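Local coordinates for protein glutamate--tRNA ligase (Elizabethkingia anophelis, PDB 6B1Z) that ligates glutamate to its cognate tRNA as a class I aminoacyl-tRNA synthetase, probably reading the anticodon with its C-terminal helical domain, at residues 376-381 with 403-408; 388-393 with 409-414. One frame throughout, in Å; residues are numbered along the deposited sequence. Where two conformers were deposited one is given.

Interaction 1: residues 376-381 with 403-408; sequences AENNVE and DIYNDG. With EDO (1,2-ethanediol), chain X.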
ATOM      1  N   ALA A 376       5.552  26.748   7.149  1.00 24.81           N
ATOM      2  CA  ALA A 376       6.932  27.115   6.847  1.00 28.52           C
ATOM      3  C   ALA A 376       7.237  26.934   5.363  1.00 28.24           C
ATOM      4  O   ALA A 376       7.911  27.778   4.755  1.00 31.80           O
ATOM      5  CB  ALA A 376       7.889  26.293   7.707  1.00 29.53           C
ATOM      6  N   GLU A 377       6.720  25.858   4.757  1.00 29.36           N
ATOM      7  CA  GLU A 377       6.914  25.631   3.326  1.00 32.99           C
ATOM      8  C   GLU A 377       6.284  26.729   2.481  1.00 32.49           C
ATOM      9  O   GLU A 377       6.718  26.951   1.344  1.00 34.33           O
ATOM     10  CB  GLU A 377       6.336  24.270   2.919  1.00 27.26           C
ATOM     11  CG  GLU A 377       7.126  23.070   3.415  1.00 34.94           C
ATOM     12  CD  GLU A 377       6.410  21.748   3.169  1.00 54.74           C
ATOM     13  OE1 GLU A 377       5.278  21.768   2.639  1.00 59.40           O
ATOM     14  OE2 GLU A 377       6.981  20.689   3.511  1.00 60.27           O
ATOM     15  N   ASN A 378       5.281  27.426   3.009  1.00 25.91           N
ATOM     16  CA  ASN A 378       4.621  28.523   2.319  1.00 26.98           C
ATOM     17  C   ASN A 378       5.051  29.891   2.840  1.00 27.56           C
ATOM     18  O   ASN A 378       4.351  30.885   2.607  1.00 33.17           O
ATOM     19  CB  ASN A 378       3.103  28.350   2.417  1.00 27.18           C
ATOM     20  CG  ASN A 378       2.602  27.195   1.578  1.00 30.71           C
ATOM     21  OD1 ASN A 378       2.362  27.348   0.380  1.00 34.16           O
ATOM     22  ND2 ASN A 378       2.465  26.029   2.190  1.00 28.14           N
ATOM     23  N   ASN A 379       6.180  29.951   3.556  1.00 29.37           N
ATOM     24  CA  ASN A 379       6.742  31.210   4.048  0.53 32.11           C
ATOM     25  C   ASN A 379       5.740  31.975   4.913  1.00 31.09           C
ATOM     26  O   ASN A 379       5.623  33.196   4.826  1.00 34.51           O
ATOM     27  CB  ASN A 379       7.234  32.083   2.889  0.53 35.64           C
ATOM     28  CG  ASN A 379       8.255  31.375   2.017  0.53 37.40           C
ATOM     29  OD1 ASN A 379       9.142  30.680   2.514  0.53 39.21           O
ATOM     30  ND2 ASN A 379       8.127  31.543   0.705  0.53 47.51           N
ATOM     31  N   VAL A 380       5.005  31.251   5.753  1.00 25.87           N
ATOM     32  CA  VAL A 380       4.040  31.851   6.666  1.00 31.01           C
ATOM     33  C   VAL A 380       4.449  31.499   8.088  1.00 26.13           C
ATOM     34  O   VAL A 380       4.873  30.371   8.358  1.00 28.09           O
ATOM     35  CB  VAL A 380       2.598  31.378   6.370  1.00 34.89           C
ATOM     36  CG1 VAL A 380       1.688  31.640   7.562  1.00 27.70           C
ATOM     37  CG2 VAL A 380       2.058  32.088   5.131  1.00 34.29           C
ATOM     38  N   GLU A 381       4.329  32.469   8.995  1.00 27.96           N
ATOM     39  CA  GLU A 381       4.611  32.249  10.407  1.00 36.10           C
ATOM     40  C   GLU A 381       3.462  32.806  11.231  1.00 35.21           C
ATOM     41  O   GLU A 381       3.002  33.923  10.981  1.00 39.29           O
ATOM     42  CB  GLU A 381       5.928  32.914  10.821  1.00 35.77           C
ATOM     43  N   ASP A 403      -4.691  20.890   3.880  1.00 17.23           N
ATOM     44  CA  ASP A 403      -5.926  21.586   3.508  1.00 15.82           C
ATOM     45  C   ASP A 403      -6.222  22.736   4.463  1.00 16.62           C
ATOM     46  O   ASP A 403      -6.862  23.718   4.071  1.00 18.32           O
ATOM     47  CB  ASP A 403      -7.138  20.644   3.537  1.00 17.77           C
ATOM     48  CG  ASP A 403      -7.031  19.479   2.584  1.00 19.09           C
ATOM     49  OD1 ASP A 403      -6.165  19.484   1.685  1.00 21.18           O
ATOM     50  OD2 ASP A 403      -7.866  18.559   2.746  1.00 16.82           O
ATOM     51  N   ILE A 404      -5.801  22.611   5.727  1.00 15.59           N
ATOM     52  CA  ILE A 404      -6.056  23.663   6.707  1.00 17.36           C
ATOM     53  C   ILE A 404      -5.386  24.973   6.295  1.00 19.07           C
ATOM     54  O   ILE A 404      -5.929  26.063   6.535  1.00 21.35           O
ATOM     55  CB  ILE A 404      -5.586  23.190   8.096  1.00 15.42           C
ATOM     56  CG1 ILE A 404      -6.377  21.949   8.523  1.00 15.87           C
ATOM     57  CG2 ILE A 404      -5.762  24.311   9.151  1.00 20.41           C
ATOM     58  CD1 ILE A 404      -5.875  21.322   9.824  1.00 17.12           C
ATOM     59  N   TYR A 405      -4.220  24.900   5.650  1.00 17.87           N
ATOM     60  CA  TYR A 405      -3.642  26.105   5.061  1.00 17.59           C
ATOM     61  C   TYR A 405      -4.235  26.410   3.688  1.00 17.23           C
ATOM     62  O   TYR A 405      -4.669  27.537   3.424  1.00 18.57           O
ATOM     63  CB  TYR A 405      -2.122  25.974   4.936  1.00 18.23           C
ATOM     64  CG  TYR A 405      -1.537  27.150   4.172  1.00 19.36           C
ATOM     65  CD1 TYR A 405      -1.455  28.406   4.755  1.00 20.47           C
ATOM     66  CD2 TYR A 405      -1.121  27.007   2.851  1.00 24.15           C
ATOM     67  CE1 TYR A 405      -0.953  29.485   4.056  1.00 24.77           C
ATOM     68  CE2 TYR A 405      -0.624  28.084   2.138  1.00 24.17           C
ATOM     69  CZ  TYR A 405      -0.539  29.321   2.751  1.00 28.42           C
ATOM     70  OH  TYR A 405      -0.042  30.401   2.051  1.00 32.19           O
ATOM     71  N   ASN A 406      -4.250  25.424   2.796  1.00 17.77           N
ATOM     72  CA  ASN A 406      -4.585  25.724   1.407  1.00 17.28           C
ATOM     73  C   ASN A 406      -6.007  26.243   1.265  1.00 20.19           C
ATOM     74  O   ASN A 406      -6.279  27.055   0.374  1.00 21.51           O
ATOM     75  CB  ASN A 406      -4.383  24.487   0.545  1.00 18.76           C
ATOM     76  CG  ASN A 406      -2.923  24.173   0.324  1.00 22.52           C
ATOM     77  OD1 ASN A 406      -2.094  25.083   0.204  1.00 27.96           O
ATOM     78  ND2 ASN A 406      -2.597  22.894   0.255  1.00 23.73           N
ATOM     79  N   ASP A 407      -6.919  25.794   2.127  1.00 18.49           N
ATOM     80  CA  ASP A 407      -8.291  26.270   2.131  1.00 18.93           C
ATOM     81  C   ASP A 407      -8.527  27.364   3.153  1.00 20.44           C
ATOM     82  O   ASP A 407      -9.670  27.794   3.323  1.00 22.97           O
ATOM     83  CB  ASP A 407      -9.265  25.108   2.377  1.00 20.27           C
ATOM     84  CG  ASP A 407      -9.200  24.047   1.288  1.00 21.82           C
ATOM     85  OD1 ASP A 407      -8.730  24.340   0.160  1.00 22.08           O
ATOM     86  OD2 ASP A 407      -9.596  22.896   1.570  1.00 22.37           O
ATOM     87  N   GLY A 408      -7.479  27.818   3.837  1.00 18.85           N
ATOM     88  CA  GLY A 408      -7.605  28.875   4.826  1.00 20.27           C
ATOM     89  C   GLY A 408      -6.602  29.991   4.621  1.00 20.84           C
ATOM     90  O   GLY A 408      -6.093  30.573   5.592  1.00 20.53           O
TER
HETATM   91  C1  EDO X 623      -8.985  20.663  -0.878  1.00 20.28           C
HETATM   92  O1  EDO X 623     -10.162  21.433  -0.575  1.00 21.49           O
HETATM   93  C2  EDO X 623      -8.072  21.425  -1.837  1.00 25.34           C
HETATM   94  O2  EDO X 623      -7.308  22.422  -1.131  1.00 23.55           O
HETATM   95  O   HOH W   1      -0.048  26.018  -1.254  1.00 42.89           O
HETATM   96  O   HOH W   2       0.892  23.966   0.417  1.00 45.81           O
HETATM   97  O   HOH W   3       0.740  29.921  -0.513  1.00 50.50           O
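Asn-378 brings its carboxamide up to the ring of Tyr-405 at a slant, and the closest approach is Asn-378 CG to Tyr-405 CE2 at 3.4 Å. The amide and ring planes lie 32° apart, and the amide meets the ring near CE2 and CD2. Val-380 adds the apolar part, its CG2 lying 4.1 Å from Tyr-405 CE1. The tyrosine reaches both residues because its CG stands anti to the backbone N (chi1 173°), which carries the ring across from helix 401-406.

The polar links between the segments run through water. One water joins Asn-378 OD1 to Tyr-405 OH, lying in the ring plane 2.7 Å from Tyr-405 OH. Two more bridge the Asn-378 amide to Asn-406 OD1, one donating to Asn-378 OD1 and the other accepting from ND2. Asn-378 ND2 also bonds Val-374 O, and Tyr-405 OH is hydrogen-bonded to His-413 NE2. Away from the contact, an ethanediol, probably from the crystallisation liquor, donates one hydroxyl to each carboxylate oxygen of Asp-407.

Helix 364-377 ends in a Schellman motif with Asn-379 as C-prime, and the contact joins that end to helix 401-406 in the anticodon-binding domain. Carbons touch while water bridges the polar groups; water and Val-374 O probably restrain the amide's rotation.

Interaction 2: residues 388-393 with 409-414; sequences LKIIGL and KFFFHA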
ATOM      1  N   LEU A 388      -3.183  26.754  16.712  1.00 16.76           N
ATOM      2  CA  LEU A 388      -4.089  25.769  17.304  1.00 15.18           C
ATOM      3  C   LEU A 388      -5.544  26.172  17.110  1.00 20.67           C
ATOM      4  O   LEU A 388      -6.399  25.316  16.856  1.00 19.64           O
ATOM      5  CB  LEU A 388      -3.786  25.587  18.795  1.00 17.66           C
ATOM      6  CG  LEU A 388      -2.489  24.871  19.141  1.00 16.97           C
ATOM      7  CD1 LEU A 388      -2.310  24.893  20.652  1.00 19.76           C
ATOM      8  CD2 LEU A 388      -2.476  23.441  18.671  1.00 16.74           C
ATOM      9  N   LYS A 389      -5.846  27.465  17.226  1.00 18.74           N
ATOM     10  CA  LYS A 389      -7.214  27.923  17.018  1.00 19.56           C
ATOM     11  C   LYS A 389      -7.639  27.737  15.564  1.00 18.72           C
ATOM     12  O   LYS A 389      -8.778  27.336  15.293  1.00 21.62           O
ATOM     13  CB  LYS A 389      -7.353  29.381  17.452  1.00 25.21           C
ATOM     14  CG  LYS A 389      -7.301  29.558  18.965  1.00 30.46           C
ATOM     15  CD  LYS A 389      -7.803  30.929  19.390  1.00 42.16           C
ATOM     16  CE  LYS A 389      -7.786  31.093  20.899  1.00 51.99           C
ATOM     17  NZ  LYS A 389      -6.438  31.462  21.407  1.00 55.80           N
ATOM     18  N   ILE A 390      -6.733  28.003  14.620  1.00 18.28           N
ATOM     19  CA  ILE A 390      -7.047  27.791  13.206  1.00 18.76           C
ATOM     20  C   ILE A 390      -7.302  26.309  12.938  1.00 19.15           C
ATOM     21  O   ILE A 390      -8.274  25.941  12.264  1.00 18.76           O
ATOM     22  CB  ILE A 390      -5.919  28.357  12.317  1.00 17.35           C
ATOM     23  CG1 ILE A 390      -5.938  29.897  12.367  1.00 17.49           C
ATOM     24  CG2 ILE A 390      -6.042  27.824  10.866  1.00 18.36           C
ATOM     25  CD1 ILE A 390      -4.718  30.567  11.764  1.00 20.93           C
ATOM     26  N   ILE A 391      -6.456  25.433  13.495  1.00 16.54           N
ATOM     27  CA  ILE A 391      -6.665  23.991  13.343  1.00 13.99           C
ATOM     28  C   ILE A 391      -8.040  23.599  13.871  1.00 18.59           C
ATOM     29  O   ILE A 391      -8.784  22.857  13.216  1.00 18.03           O
ATOM     30  CB  ILE A 391      -5.538  23.209  14.051  1.00 15.77           C
ATOM     31  CG1 ILE A 391      -4.203  23.373  13.310  1.00 16.08           C
ATOM     32  CG2 ILE A 391      -5.898  21.721  14.190  1.00 16.44           C
ATOM     33  CD1 ILE A 391      -3.009  22.933  14.155  1.00 17.15           C
ATOM     34  N   GLY A 392      -8.410  24.114  15.051  1.00 20.38           N
ATOM     35  CA  GLY A 392      -9.714  23.784  15.612  1.00 21.72           C
ATOM     36  C   GLY A 392     -10.869  24.234  14.733  1.00 21.57           C
ATOM     37  O   GLY A 392     -11.890  23.548  14.638  1.00 22.75           O
ATOM     38  N   LEU A 393     -10.723  25.393  14.083  1.00 20.24           N
ATOM     39  CA  LEU A 393     -11.764  25.943  13.224  1.00 22.06           C
ATOM     40  C   LEU A 393     -11.858  25.224  11.891  1.00 24.30           C
ATOM     41  O   LEU A 393     -12.907  25.291  11.234  1.00 29.64           O
ATOM     42  CB  LEU A 393     -11.505  27.426  12.943  1.00 24.83           C
ATOM     43  CG  LEU A 393     -11.680  28.443  14.068  1.00 27.61           C
ATOM     44  CD1 LEU A 393     -11.047  29.768  13.655  1.00 25.35           C
ATOM     45  CD2 LEU A 393     -13.158  28.609  14.368  1.00 30.04           C
ATOM     46  N   LYS A 409      -6.325  30.326   3.358  1.00 20.32           N
ATOM     47  CA  LYS A 409      -5.285  31.313   3.101  1.00 22.66           C
ATOM     48  C   LYS A 409      -5.672  32.695   3.607  1.00 25.23           C
ATOM     49  O   LYS A 409      -4.781  33.497   3.908  1.00 24.09           O
ATOM     50  CB  LYS A 409      -4.952  31.349   1.607  1.00 23.77           C
ATOM     51  CG  LYS A 409      -4.176  30.114   1.131  1.00 23.20           C
ATOM     52  CD  LYS A 409      -3.810  30.213  -0.337  1.00 33.17           C
ATOM     53  CE  LYS A 409      -3.122  28.943  -0.814  1.00 37.74           C
ATOM     54  NZ  LYS A 409      -2.784  29.006  -2.261  1.00 51.63           N
ATOM     55  N   PHE A 410      -6.973  32.966   3.757  1.00 20.56           N
ATOM     56  CA  PHE A 410      -7.454  34.238   4.298  1.00 21.22           C
ATOM     57  C   PHE A 410      -7.056  34.466   5.747  1.00 25.26           C
ATOM     58  O   PHE A 410      -7.177  35.596   6.225  1.00 26.01           O
ATOM     59  CB  PHE A 410      -8.975  34.314   4.172  1.00 25.61           C
ATOM     60  CG  PHE A 410      -9.661  33.025   4.527  1.00 22.25           C
ATOM     61  CD1 PHE A 410     -10.073  32.151   3.535  1.00 22.61           C
ATOM     62  CD2 PHE A 410      -9.858  32.670   5.854  1.00 27.03           C
ATOM     63  CE1 PHE A 410     -10.682  30.939   3.856  1.00 27.16           C
ATOM     64  CE2 PHE A 410     -10.467  31.465   6.190  1.00 25.31           C
ATOM     65  CZ  PHE A 410     -10.879  30.602   5.188  1.00 25.54           C
ATOM     66  N   PHE A 411      -6.591  33.441   6.466  1.00 20.58           N
ATOM     67  CA  PHE A 411      -6.076  33.691   7.807  1.00 21.01           C
ATOM     68  C   PHE A 411      -4.747  34.420   7.768  1.00 26.64           C
ATOM     69  O   PHE A 411      -4.370  35.064   8.755  1.00 27.10           O
ATOM     70  CB  PHE A 411      -5.901  32.381   8.588  1.00 21.14           C
ATOM     71  CG  PHE A 411      -7.192  31.752   9.034  1.00 22.68           C
ATOM     72  CD1 PHE A 411      -8.012  32.382   9.963  1.00 30.66           C
ATOM     73  CD2 PHE A 411      -7.565  30.506   8.559  1.00 23.57           C
ATOM     74  CE1 PHE A 411      -9.191  31.785  10.392  1.00 29.67           C
ATOM     75  CE2 PHE A 411      -8.750  29.909   8.978  1.00 28.01           C
ATOM     76  CZ  PHE A 411      -9.560  30.552   9.895  1.00 30.68           C
ATOM     77  N   PHE A 412      -4.033  34.331   6.650  1.00 24.69           N
ATOM     78  CA  PHE A 412      -2.663  34.803   6.544  1.00 26.46           C
ATOM     79  C   PHE A 412      -2.452  35.854   5.465  1.00 34.63           C
ATOM     80  O   PHE A 412      -1.427  36.546   5.500  1.00 36.57           O
ATOM     81  CB  PHE A 412      -1.730  33.612   6.275  1.00 24.92           C
ATOM     82  CG  PHE A 412      -2.041  32.403   7.112  1.00 29.38           C
ATOM     83  CD1 PHE A 412      -1.623  32.334   8.435  1.00 37.10           C
ATOM     84  CD2 PHE A 412      -2.764  31.345   6.584  1.00 32.29           C
ATOM     85  CE1 PHE A 412      -1.913  31.227   9.209  1.00 28.70           C
ATOM     86  CE2 PHE A 412      -3.058  30.235   7.355  1.00 30.05           C
ATOM     87  CZ  PHE A 412      -2.632  30.178   8.666  1.00 28.73           C
ATOM     88  N   HIS A 413      -3.385  36.001   4.523  1.00 28.85           N
ATOM     89  CA  HIS A 413      -3.233  36.905   3.385  1.00 33.04           C
ATOM     90  C   HIS A 413      -4.535  37.655   3.153  1.00 38.45           C
ATOM     91  O   HIS A 413      -5.609  37.045   3.150  1.00 31.37           O
ATOM     92  CB  HIS A 413      -2.855  36.138   2.111  1.00 36.31           C
ATOM     93  CG  HIS A 413      -1.731  35.166   2.294  1.00 42.19           C
ATOM     94  ND1 HIS A 413      -0.422  35.565   2.466  1.00 50.30           N
ATOM     95  CD2 HIS A 413      -1.718  33.812   2.318  1.00 41.10           C
ATOM     96  CE1 HIS A 413       0.348  34.499   2.592  1.00 40.21           C
ATOM     97  NE2 HIS A 413      -0.415  33.421   2.508  1.00 48.48           N
ATOM     98  N   ALA A 414      -4.440  38.974   2.932  1.00 30.31           N
ATOM     99  CA  ALA A 414      -5.628  39.751   2.620  1.00 35.79           C
ATOM    100  C   ALA A 414      -6.075  39.499   1.181  1.00 33.04           C
ATOM    101  O   ALA A 414      -5.253  39.207   0.308  1.00 37.34           O
ATOM    102  CB  ALA A 414      -5.358  41.240   2.818  1.00 35.83           C
TER
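Within the helical anticodon-binding domain, helix 384-394 packs against the turn that follows helix 401-406, and Ile-390 makes most of the contact. Its CG1 sits over the face of the Phe-411 ring in a CH-pi contact, 4.0 Å from the centroid and 10° off the normal. The branches divide the work. CG2 covers the CD2-CE2 side of that ring at 3.9 Å from Phe-411 CD2, whereas CD1 runs on past it, 3.8 Å from Phe-411 CB and equally far from Phe-412 CZ. Placing CG1 beside the backbone N and CG2 anti to it (chi1 -71°) spreads both branches over the ring.

One turn further along the helix, Leu-393 CD1 meets Phe-411 CZ at 4.1 Å, crossing at a slant. The opposite face of Phe-411 is taken by Phe-410 CE2, near the rim, so the ring is held between its neighbour and the isoleucine. Phe-411 CB in turn lies over the centre of one face of Phe-412. Lys-409 O accepts from both Phe-412 N and His-413 N, which helps hold the turn.

Leu-490 and Met-493 of helix 487-507 also touch Phe-411, along with Pro-485, making it a bridge to the C-terminal helix. The contact is part of the apolar packing between helices and connecting turns in the alpha-helical anticodon-binding domain, as expected for a bacterial-type glutamyl-tRNA synthetase.

From the N terminus the chain leaves helix 364-377 through 376-381, runs along helix 384-394 with 388-393, then passes helix 401-406 and residues 403-408 into 409-414. Interaction 1 closes a loop with 21 residues between its segments, interaction 2 one with 15. The segments alternate, so the two loops cross, and 403-408 leads straight into 409-414. The contacts also touch: Phe-412 packs on both Val-380 and Tyr-405, and His-413 lies against Val-380. Interaction 1 ties the end of helix 364-377 to helix 401-406, and interaction 2 ties helix 384-394 to the turn that follows helix 401-406, all within the anticodon-binding domain.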